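Local coordinates for choline binding protein PCPA (Streptococcus pneumoniae, PDB 4CP6) that is a pneumococcal surface antigen with a leucine-rich repeat region, probably held on the cell wall by choline binding, at residues A[104-118]-A[128-142]. Numbering follows the deposited sequence.
Sequences IKKIQKKGFHGSKAK and LEKIEDRAFDFSELE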
ATOM      1  N   ILE A 104     -19.350  -9.397  19.467  1.00 13.98           N
ATOM      2  CA  ILE A 104     -18.675  -8.217  18.875  1.00 12.38           C
ATOM      3  C   ILE A 104     -19.057  -8.052  17.395  1.00 14.30           C
ATOM      4  O   ILE A 104     -18.741  -8.929  16.590  1.00 14.97           O
ATOM      5  CB  ILE A 104     -17.151  -8.296  19.052  1.00 14.32           C
ATOM      6  CG1 ILE A 104     -16.737  -8.402  20.543  1.00 15.43           C
ATOM      7  CG2 ILE A 104     -16.424  -7.111  18.335  1.00 14.10           C
ATOM      8  CD1 ILE A 104     -17.131  -7.166  21.464  1.00 16.13           C
ATOM      9  N   LYS A 105     -19.714  -6.950  17.059  1.00 12.95           N
ATOM     10  CA  LYS A 105     -20.102  -6.648  15.686  1.00 13.35           C
ATOM     11  C   LYS A 105     -19.151  -5.646  15.015  1.00 14.93           C
ATOM     12  O   LYS A 105     -19.115  -5.583  13.793  1.00 14.71           O
ATOM     13  CB  LYS A 105     -21.531  -6.098  15.649  1.00 15.06           C
ATOM     14  CG  LYS A 105     -22.114  -6.142  14.229  1.00 22.02           C
ATOM     15  CD  LYS A 105     -23.624  -5.972  14.227  1.00 26.82           C
ATOM     16  CE  LYS A 105     -24.162  -5.907  12.817  1.00 35.23           C
ATOM     17  NZ  LYS A 105     -25.641  -6.085  12.770  1.00 40.40           N
ATOM     18  N   LYS A 106     -18.441  -4.820  15.791  1.00 12.99           N
ATOM     19  CA  LYS A 106     -17.552  -3.820  15.218  1.00 12.39           C
ATOM     20  C   LYS A 106     -16.328  -3.672  16.065  1.00 13.80           C
ATOM     21  O   LYS A 106     -16.429  -3.654  17.294  1.00 13.53           O
ATOM     22  CB  LYS A 106     -18.279  -2.470  15.125  1.00 14.41           C
ATOM     23  CG  LYS A 106     -17.455  -1.372  14.457  1.00 18.91           C
ATOM     24  CD  LYS A 106     -18.304  -0.301  13.800  1.00 35.08           C
ATOM     25  CE  LYS A 106     -18.979   0.609  14.790  1.00 46.26           C
ATOM     26  NZ  LYS A 106     -19.570   1.813  14.138  1.00 57.19           N
ATOM     27  N   ILE A 107     -15.182  -3.523  15.432  1.00 12.31           N
ATOM     28  CA  ILE A 107     -13.917  -3.146  16.058  1.00 10.80           C
ATOM     29  C   ILE A 107     -13.680  -1.723  15.573  1.00 11.91           C
ATOM     30  O   ILE A 107     -13.512  -1.487  14.366  1.00 12.05           O
ATOM     31  CB  ILE A 107     -12.751  -4.091  15.728  1.00 12.73           C
ATOM     32  CG1 ILE A 107     -13.007  -5.487  16.361  1.00 12.47           C
ATOM     33  CG2 ILE A 107     -11.437  -3.463  16.263  1.00 12.31           C
ATOM     34  CD1 ILE A 107     -12.083  -6.632  15.815  1.00 14.85           C
ATOM     35  N   GLN A 108     -13.776  -0.760  16.473  1.00 11.14           N
ATOM     36  CA  GLN A 108     -13.587   0.650  16.150  1.00 11.19           C
ATOM     37  C   GLN A 108     -12.136   0.954  15.764  1.00 11.71           C
ATOM     38  O   GLN A 108     -11.229   0.132  15.965  1.00 11.88           O
ATOM     39  CB  GLN A 108     -14.012   1.526  17.335  1.00 12.92           C
ATOM     40  CG  GLN A 108     -15.525   1.484  17.571  1.00 13.20           C
ATOM     41  CD  GLN A 108     -15.961   2.185  18.834  1.00 16.75           C
ATOM     42  OE1 GLN A 108     -17.065   1.912  19.389  1.00 17.31           O
ATOM     43  NE2 GLN A 108     -15.126   3.077  19.326  1.00 12.12           N
ATOM     44  N   LYS A 109     -11.910   2.165  15.232  1.00 11.18           N
ATOM     45  CA  LYS A 109     -10.567   2.551  14.788  1.00 11.57           C
ATOM     46  C   LYS A 109      -9.554   2.380  15.904  1.00 11.20           C
ATOM     47  O   LYS A 109      -9.840   2.724  17.061  1.00 10.97           O
ATOM     48  CB  LYS A 109     -10.514   3.997  14.253  1.00 14.71           C
ATOM     49  CG  LYS A 109     -11.054   5.047  15.191  1.00 19.72           C
ATOM     50  CD  LYS A 109     -11.105   6.412  14.508  1.00 27.12           C
ATOM     51  CE  LYS A 109     -11.449   7.457  15.536  1.00 31.05           C
ATOM     52  NZ  LYS A 109     -11.210   8.834  15.027  1.00 39.68           N
ATOM     53  N   LYS A 110      -8.394   1.802  15.587  1.00 10.70           N
ATOM     54  CA  LYS A 110      -7.323   1.614  16.574  1.00 10.42           C
ATOM     55  C   LYS A 110      -7.766   0.789  17.783  1.00 12.82           C
ATOM     56  O   LYS A 110      -7.137   0.880  18.849  1.00 12.00           O
ATOM     57  CB  LYS A 110      -6.745   2.984  16.991  1.00 12.75           C
ATOM     58  CG  LYS A 110      -5.970   3.612  15.830  1.00 13.88           C
ATOM     59  CD  LYS A 110      -5.199   4.833  16.204  1.00 21.66           C
ATOM     60  CE  LYS A 110      -4.296   5.157  15.038  1.00 16.98           C
ATOM     61  NZ  LYS A 110      -3.362   6.273  15.391  1.00 31.59           N
ATOM     62  N   GLY A 111      -8.765  -0.091  17.616  1.00 11.07           N
ATOM     63  CA  GLY A 111      -9.192  -0.910  18.761  1.00 11.76           C
ATOM     64  C   GLY A 111      -8.084  -1.788  19.313  1.00 12.66           C
ATOM     65  O   GLY A 111      -8.075  -2.072  20.518  1.00 12.47           O
ATOM     66  N   PHE A 112      -7.138  -2.237  18.460  1.00 10.95           N
ATOM     67  CA  PHE A 112      -6.026  -3.109  18.838  1.00 10.54           C
ATOM     68  C   PHE A 112      -4.709  -2.527  18.332  1.00 12.22           C
ATOM     69  O   PHE A 112      -3.774  -3.269  18.023  1.00 11.83           O
ATOM     70  CB  PHE A 112      -6.234  -4.529  18.280  1.00 11.34           C
ATOM     71  CG  PHE A 112      -7.414  -5.278  18.854  1.00 11.57           C
ATOM     72  CD1 PHE A 112      -8.695  -5.089  18.349  1.00 12.61           C
ATOM     73  CD2 PHE A 112      -7.236  -6.216  19.864  1.00 12.70           C
ATOM     74  CE1 PHE A 112      -9.775  -5.835  18.832  1.00 13.84           C
ATOM     75  CE2 PHE A 112      -8.312  -6.923  20.376  1.00 14.11           C
ATOM     76  CZ  PHE A 112      -9.577  -6.728  19.870  1.00 12.06           C
ATOM     77  N   HIS A 113      -4.595  -1.175  18.285  1.00 11.48           N
ATOM     78  CA  HIS A 113      -3.364  -0.574  17.796  1.00 11.20           C
ATOM     79  C   HIS A 113      -2.151  -1.146  18.563  1.00 12.31           C
ATOM     80  O   HIS A 113      -2.175  -1.138  19.804  1.00 12.02           O
ATOM     81  CB  HIS A 113      -3.384   0.963  17.942  1.00 11.30           C
ATOM     82  CG  HIS A 113      -2.009   1.531  17.850  1.00 13.34           C
ATOM     83  ND1 HIS A 113      -1.451   1.858  16.639  1.00 14.34           N
ATOM     84  CD2 HIS A 113      -1.067   1.687  18.817  1.00 14.64           C
ATOM     85  CE1 HIS A 113      -0.196   2.210  16.897  1.00 14.72           C
ATOM     86  NE2 HIS A 113       0.061   2.142  18.200  1.00 14.88           N
ATOM     87  N   GLY A 114      -1.097  -1.521  17.857  1.00 11.20           N
ATOM     88  CA  GLY A 114       0.137  -2.003  18.465  1.00 11.90           C
ATOM     89  C   GLY A 114       0.008  -3.261  19.293  1.00 13.06           C
ATOM     90  O   GLY A 114       0.960  -3.625  20.003  1.00 12.90           O
ATOM     91  N   SER A 115      -1.141  -3.947  19.216  1.00 11.58           N
ATOM     92  CA  SER A 115      -1.383  -5.134  20.029  1.00 11.30           C
ATOM     93  C   SER A 115      -0.221  -6.101  20.075  1.00 13.79           C
ATOM     94  O   SER A 115       0.320  -6.468  19.045  1.00 12.36           O
ATOM     95  CB  SER A 115      -2.635  -5.860  19.546  1.00 12.99           C
ATOM     96  OG  SER A 115      -2.900  -7.024  20.315  1.00 12.91           O
ATOM     97  N   LYS A 116       0.121  -6.572  21.277  1.00 13.38           N
ATOM     98  CA  LYS A 116       1.182  -7.566  21.415  1.00 12.28           C
ATOM     99  C   LYS A 116       0.637  -8.995  21.328  1.00 15.81           C
ATOM    100  O   LYS A 116       1.426  -9.944  21.424  1.00 17.37           O
ATOM    101  CB  LYS A 116       1.900  -7.370  22.743  1.00 15.59           C
ATOM    102  CG  LYS A 116       2.730  -6.101  22.754  1.00 20.35           C
ATOM    103  CD  LYS A 116       3.465  -5.982  24.076  1.00 29.30           C
ATOM    104  CE  LYS A 116       4.508  -7.041  24.300  1.00 24.90           C
ATOM    105  NZ  LYS A 116       5.277  -6.779  25.553  1.00 31.38           N
ATOM    106  N   ALA A 117      -0.681  -9.161  21.113  1.00 12.92           N
ATOM    107  CA  ALA A 117      -1.246 -10.501  20.974  1.00 13.54           C
ATOM    108  C   ALA A 117      -0.703 -11.147  19.676  1.00 16.72           C
ATOM    109  O   ALA A 117      -0.691 -10.526  18.592  1.00 16.22           O
ATOM    110  CB  ALA A 117      -2.764 -10.423  20.923  1.00 14.74           C
ATOM    111  N   LYS A 118      -0.224 -12.382  19.794  1.00 14.33           N
ATOM    112  CA  LYS A 118       0.313 -13.101  18.638  1.00 13.70           C
ATOM    113  C   LYS A 118      -0.821 -13.670  17.802  1.00 14.16           C
ATOM    114  O   LYS A 118      -0.667 -13.902  16.596  1.00 13.07           O
ATOM    115  CB  LYS A 118       1.251 -14.232  19.081  1.00 17.16           C
ATOM    116  CG  LYS A 118       2.380 -13.786  20.016  1.00 30.82           C
ATOM    117  CD  LYS A 118       3.517 -13.100  19.305  1.00 44.97           C
ATOM    118  CE  LYS A 118       4.457 -12.394  20.253  1.00 56.78           C
ATOM    119  NZ  LYS A 118       3.981 -11.022  20.592  1.00 63.32           N
ATOM    120  N   LEU A 128     -18.908 -10.338  13.816  1.00 12.69           N
ATOM    121  CA  LEU A 128     -18.039  -9.227  13.414  1.00 11.88           C
ATOM    122  C   LEU A 128     -18.330  -8.799  11.971  1.00 13.89           C
ATOM    123  O   LEU A 128     -18.107  -9.599  11.060  1.00 14.23           O
ATOM    124  CB  LEU A 128     -16.567  -9.582  13.593  1.00 12.69           C
ATOM    125  CG  LEU A 128     -15.598  -8.458  13.213  1.00 13.46           C
ATOM    126  CD1 LEU A 128     -15.699  -7.268  14.200  1.00 13.16           C
ATOM    127  CD2 LEU A 128     -14.205  -8.976  13.123  1.00 15.35           C
ATOM    128  N   GLU A 129     -18.781  -7.568  11.766  1.00 12.52           N
ATOM    129  CA  GLU A 129     -19.116  -7.067  10.432  1.00 12.63           C
ATOM    130  C   GLU A 129     -18.075  -6.074   9.909  1.00 13.88           C
ATOM    131  O   GLU A 129     -17.858  -6.028   8.681  1.00 12.38           O
ATOM    132  CB  GLU A 129     -20.503  -6.403  10.493  1.00 15.10           C
ATOM    133  CG  GLU A 129     -21.020  -5.829   9.183  1.00 22.85           C
ATOM    134  CD  GLU A 129     -22.367  -5.154   9.321  1.00 48.78           C
ATOM    135  OE1 GLU A 129     -23.373  -5.875   9.507  1.00 43.85           O
ATOM    136  OE2 GLU A 129     -22.411  -3.904   9.285  1.00 48.17           O
ATOM    137  N   LYS A 130     -17.489  -5.253  10.806  1.00 11.94           N
ATOM    138  CA  LYS A 130     -16.572  -4.201  10.364  1.00 11.31           C
ATOM    139  C   LYS A 130     -15.344  -4.141  11.263  1.00 12.86           C
ATOM    140  O   LYS A 130     -15.486  -4.157  12.487  1.00 12.33           O
ATOM    141  CB  LYS A 130     -17.260  -2.802  10.446  1.00 13.29           C
ATOM    142  CG  LYS A 130     -18.485  -2.589   9.547  1.00 18.54           C
ATOM    143  CD  LYS A 130     -19.044  -1.148   9.703  1.00 18.97           C
ATOM    144  CE  LYS A 130     -20.239  -0.906   8.799  1.00 24.20           C
ATOM    145  NZ  LYS A 130     -20.750   0.500   8.941  1.00 26.42           N
ATOM    146  N   ILE A 131     -14.161  -4.053  10.651  1.00 10.59           N
ATOM    147  CA  ILE A 131     -12.907  -3.763  11.320  1.00  9.99           C
ATOM    148  C   ILE A 131     -12.577  -2.366  10.782  1.00 10.97           C
ATOM    149  O   ILE A 131     -12.303  -2.216   9.581  1.00 11.47           O
ATOM    150  CB  ILE A 131     -11.794  -4.787  10.977  1.00 11.29           C
ATOM    151  CG1 ILE A 131     -12.123  -6.170  11.542  1.00 11.55           C
ATOM    152  CG2 ILE A 131     -10.426  -4.286  11.510  1.00 12.34           C
ATOM    153  CD1 ILE A 131     -11.143  -7.273  11.045  1.00 14.37           C
ATOM    154  N   GLU A 132     -12.613  -1.356  11.657  1.00  9.89           N
ATOM    155  CA  GLU A 132     -12.388   0.012  11.231  1.00  9.83           C
ATOM    156  C   GLU A 132     -10.910   0.357  11.113  1.00 11.24           C
ATOM    157  O   GLU A 132     -10.035  -0.483  11.350  1.00 11.59           O
ATOM    158  CB  GLU A 132     -13.172   0.987  12.120  1.00 11.23           C
ATOM    159  CG  GLU A 132     -14.668   0.994  11.777  1.00 11.71           C
ATOM    160  CD  GLU A 132     -15.003   1.592  10.416  1.00 13.28           C
ATOM    161  OE1 GLU A 132     -14.149   2.322   9.861  1.00 16.07           O
ATOM    162  OE2 GLU A 132     -16.148   1.380   9.946  1.00 16.18           O
ATOM    163  N   ASP A 133     -10.635   1.593  10.674  1.00 10.35           N
ATOM    164  CA  ASP A 133      -9.307   2.033  10.332  1.00 10.11           C
ATOM    165  C   ASP A 133      -8.267   1.737  11.365  1.00 10.62           C
ATOM    166  O   ASP A 133      -8.490   1.972  12.552  1.00 10.52           O
ATOM    167  CB  ASP A 133      -9.289   3.532  10.023  1.00 10.96           C
ATOM    168  CG  ASP A 133     -10.242   3.972   8.928  1.00 13.74           C
ATOM    169  OD1 ASP A 133     -10.838   3.090   8.249  1.00 16.51           O
ATOM    170  OD2 ASP A 133     -10.270   5.171   8.627  1.00 14.97           O
ATOM    171  N   ARG A 134      -7.119   1.231  10.917  1.00  9.74           N
ATOM    172  CA  ARG A 134      -5.964   1.031  11.806  1.00  9.54           C
ATOM    173  C   ARG A 134      -6.268   0.175  13.030  1.00 11.22           C
ATOM    174  O   ARG A 134      -5.596   0.313  14.070  1.00 11.73           O
ATOM    175  CB  ARG A 134      -5.337   2.400  12.190  1.00 10.47           C
ATOM    176  CG  ARG A 134      -4.758   3.091  10.970  1.00 11.47           C
ATOM    177  CD  ARG A 134      -4.049   4.399  11.292  1.00 13.30           C
ATOM    178  NE  ARG A 134      -3.394   4.951  10.094  1.00 18.31           N
ATOM    179  CZ  ARG A 134      -2.180   4.581   9.662  1.00 28.56           C
ATOM    180  NH1 ARG A 134      -1.460   3.689  10.350  1.00 22.08           N
ATOM    181  NH2 ARG A 134      -1.671   5.114   8.552  1.00 29.53           N
ATOM    182  N   ALA A 135      -7.256  -0.723  12.930  1.00  9.34           N
ATOM    183  CA  ALA A 135      -7.581  -1.530  14.110  1.00 10.21           C
ATOM    184  C   ALA A 135      -6.407  -2.338  14.637  1.00 11.70           C
ATOM    185  O   ALA A 135      -6.300  -2.512  15.862  1.00 11.23           O
ATOM    186  CB  ALA A 135      -8.743  -2.443  13.810  1.00 11.08           C
ATOM    187  N   PHE A 136      -5.527  -2.815  13.756  1.00 10.58           N
ATOM    188  CA  PHE A 136      -4.392  -3.646  14.135  1.00  9.87           C
ATOM    189  C   PHE A 136      -3.113  -3.064  13.568  1.00 12.15           C
ATOM    190  O   PHE A 136      -2.161  -3.820  13.338  1.00 13.01           O
ATOM    191  CB  PHE A 136      -4.592  -5.088  13.622  1.00 10.32           C
ATOM    192  CG  PHE A 136      -5.766  -5.811  14.233  1.00 10.74           C
ATOM    193  CD1 PHE A 136      -5.623  -6.507  15.426  1.00 13.59           C
ATOM    194  CD2 PHE A 136      -7.031  -5.752  13.647  1.00 13.02           C
ATOM    195  CE1 PHE A 136      -6.702  -7.189  15.991  1.00 15.60           C
ATOM    196  CE2 PHE A 136      -8.117  -6.424  14.224  1.00 17.04           C
ATOM    197  CZ  PHE A 136      -7.941  -7.114  15.405  1.00 15.15           C
ATOM    198  N   ASP A 137      -3.025  -1.722  13.399  1.00 10.41           N
ATOM    199  CA  ASP A 137      -1.780  -1.220  12.847  1.00 10.99           C
ATOM    200  C   ASP A 137      -0.633  -1.377  13.851  1.00 11.04           C
ATOM    201  O   ASP A 137      -0.839  -1.295  15.068  1.00 11.47           O
ATOM    202  CB  ASP A 137      -1.887   0.198  12.272  1.00 12.36           C
ATOM    203  CG  ASP A 137      -2.096   1.311  13.266  1.00 14.22           C
ATOM    204  OD1 ASP A 137      -2.585   1.035  14.379  1.00 13.54           O
ATOM    205  OD2 ASP A 137      -1.767   2.473  12.922  1.00 18.35           O
ATOM    206  N   PHE A 138       0.569  -1.660  13.350  1.00 10.99           N
ATOM    207  CA  PHE A 138       1.780  -1.843  14.172  1.00 11.16           C
ATOM    208  C   PHE A 138       1.622  -3.022  15.147  1.00 14.58           C
ATOM    209  O   PHE A 138       2.358  -3.113  16.136  1.00 14.36           O
ATOM    210  CB  PHE A 138       2.153  -0.536  14.917  1.00 11.61           C
ATOM    211  CG  PHE A 138       2.479   0.589  13.959  1.00 11.48           C
ATOM    212  CD1 PHE A 138       3.757   0.713  13.413  1.00 12.94           C
ATOM    213  CD2 PHE A 138       1.503   1.504  13.574  1.00 12.72           C
ATOM    214  CE1 PHE A 138       4.058   1.750  12.532  1.00 13.51           C
ATOM    215  CE2 PHE A 138       1.815   2.560  12.706  1.00 14.85           C
ATOM    216  CZ  PHE A 138       3.074   2.654  12.165  1.00 13.27           C
ATOM    217  N   SER A 139       0.688  -3.950  14.869  1.00 11.89           N
ATOM    218  CA  SER A 139       0.493  -5.060  15.789  1.00 11.21           C
ATOM    219  C   SER A 139       1.592  -6.127  15.660  1.00 14.95           C
ATOM    220  O   SER A 139       2.336  -6.178  14.654  1.00 14.14           O
ATOM    221  CB  SER A 139      -0.871  -5.704  15.590  1.00 12.22           C
ATOM    222  OG  SER A 139      -0.835  -6.618  14.507  1.00 13.73           O
ATOM    223  N   GLU A 140       1.665  -6.999  16.682  1.00 12.65           N
ATOM    224  CA  GLU A 140       2.589  -8.143  16.687  1.00 12.41           C
ATOM    225  C   GLU A 140       1.853  -9.431  16.291  1.00 14.27           C
ATOM    226  O   GLU A 140       2.363 -10.533  16.490  1.00 14.05           O
ATOM    227  CB  GLU A 140       3.211  -8.304  18.074  1.00 13.60           C
ATOM    228  CG  GLU A 140       3.964  -7.059  18.513  1.00 18.13           C
ATOM    229  CD  GLU A 140       4.829  -7.206  19.747  1.00 36.30           C
ATOM    230  OE1 GLU A 140       5.143  -8.352  20.143  1.00 39.30           O
ATOM    231  OE2 GLU A 140       5.209  -6.157  20.311  1.00 33.48           O
ATOM    232  N   LEU A 141       0.659  -9.288  15.679  1.00 12.53           N
ATOM    233  CA  LEU A 141      -0.139 -10.413  15.239  1.00 13.83           C
ATOM    234  C   LEU A 141       0.660 -11.314  14.300  1.00 15.76           C
ATOM    235  O   LEU A 141       1.316 -10.817  13.392  1.00 14.21           O
ATOM    236  CB  LEU A 141      -1.335  -9.844  14.464  1.00 15.52           C
ATOM    237  CG  LEU A 141      -2.516 -10.713  14.119  1.00 21.77           C
ATOM    238  CD1 LEU A 141      -3.137 -11.328  15.387  1.00 20.44           C
ATOM    239  CD2 LEU A 141      -3.581  -9.838  13.438  1.00 23.31           C
ATOM    240  N   GLU A 142       0.592 -12.619  14.524  1.00 13.74           N
ATOM    241  CA  GLU A 142       1.266 -13.563  13.651  1.00 13.80           C
ATOM    242  C   GLU A 142       0.300 -14.306  12.791  1.00 14.23           C
ATOM    243  O   GLU A 142       0.660 -14.669  11.680  1.00 15.60           O
ATOM    244  CB  GLU A 142       2.148 -14.533  14.448  1.00 14.89           C
ATOM    245  CG  GLU A 142       3.234 -13.748  15.165  1.00 20.02           C
ATOM    246  CD  GLU A 142       4.216 -14.576  15.958  1.00 33.60           C
ATOM    247  OE1 GLU A 142       3.994 -15.798  16.103  1.00 28.43           O
ATOM    248  OE2 GLU A 142       5.198 -13.988  16.464  1.00 29.27           O
TER
HETATM  249  O   HOH W   1     -20.994   1.187  11.786  1.00 38.37           O
HETATM  250  O   HOH W   2     -18.373   1.809  11.395  1.00 56.33           O
HETATM  251  O   HOH W   3      -1.187   4.609  14.411  1.00 38.78           O
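A chi1 near -65° in both Phe112 and Phe136 sets each CG anti to its own carbonyl carbon, and the two rings extend alongside one another. Their planes differ by 11° and their centroids lie 4.8 Å apart, but the offset leaves little of one ring over the other; Phe112 CG to Phe136 CE1 is 3.5 Å. Ile107 extends this apolar layer, its CG2 meeting Ala135 CB at 3.8 Å and its CD1 nearing Phe136 CZ.

Further along the chain, His113 ND1 donates to Asp137 OD1 (2.7 Å), which it meets from above the carboxylate plane, ring and carboxylate standing 68° apart. Arg134 NH1 forms a salt bridge with Asp137 OD2, meeting it on the anti side, so both carboxylate oxygens are tied. Lys118, bent at chi2 and chi4, brings NZ into a salt bridge with Glu140 OE1 (2.9 Å) and a hydrogen bond to Lys116 O.

Backbone bonds run from Glu129 N donating to Lys105 O, through Ile107 N to Lys130 O (3.0 Å), to Glu142 N donating to Lys118 O, the ladder expected of successive leucine-rich repeat coils. Strands 106-107 and 130-131 pair in parallel between strands 69-76 and 152-153, while Ile120 of strand 119-122 packs on Phe112 and Phe136, and Phe136 meets Phe158.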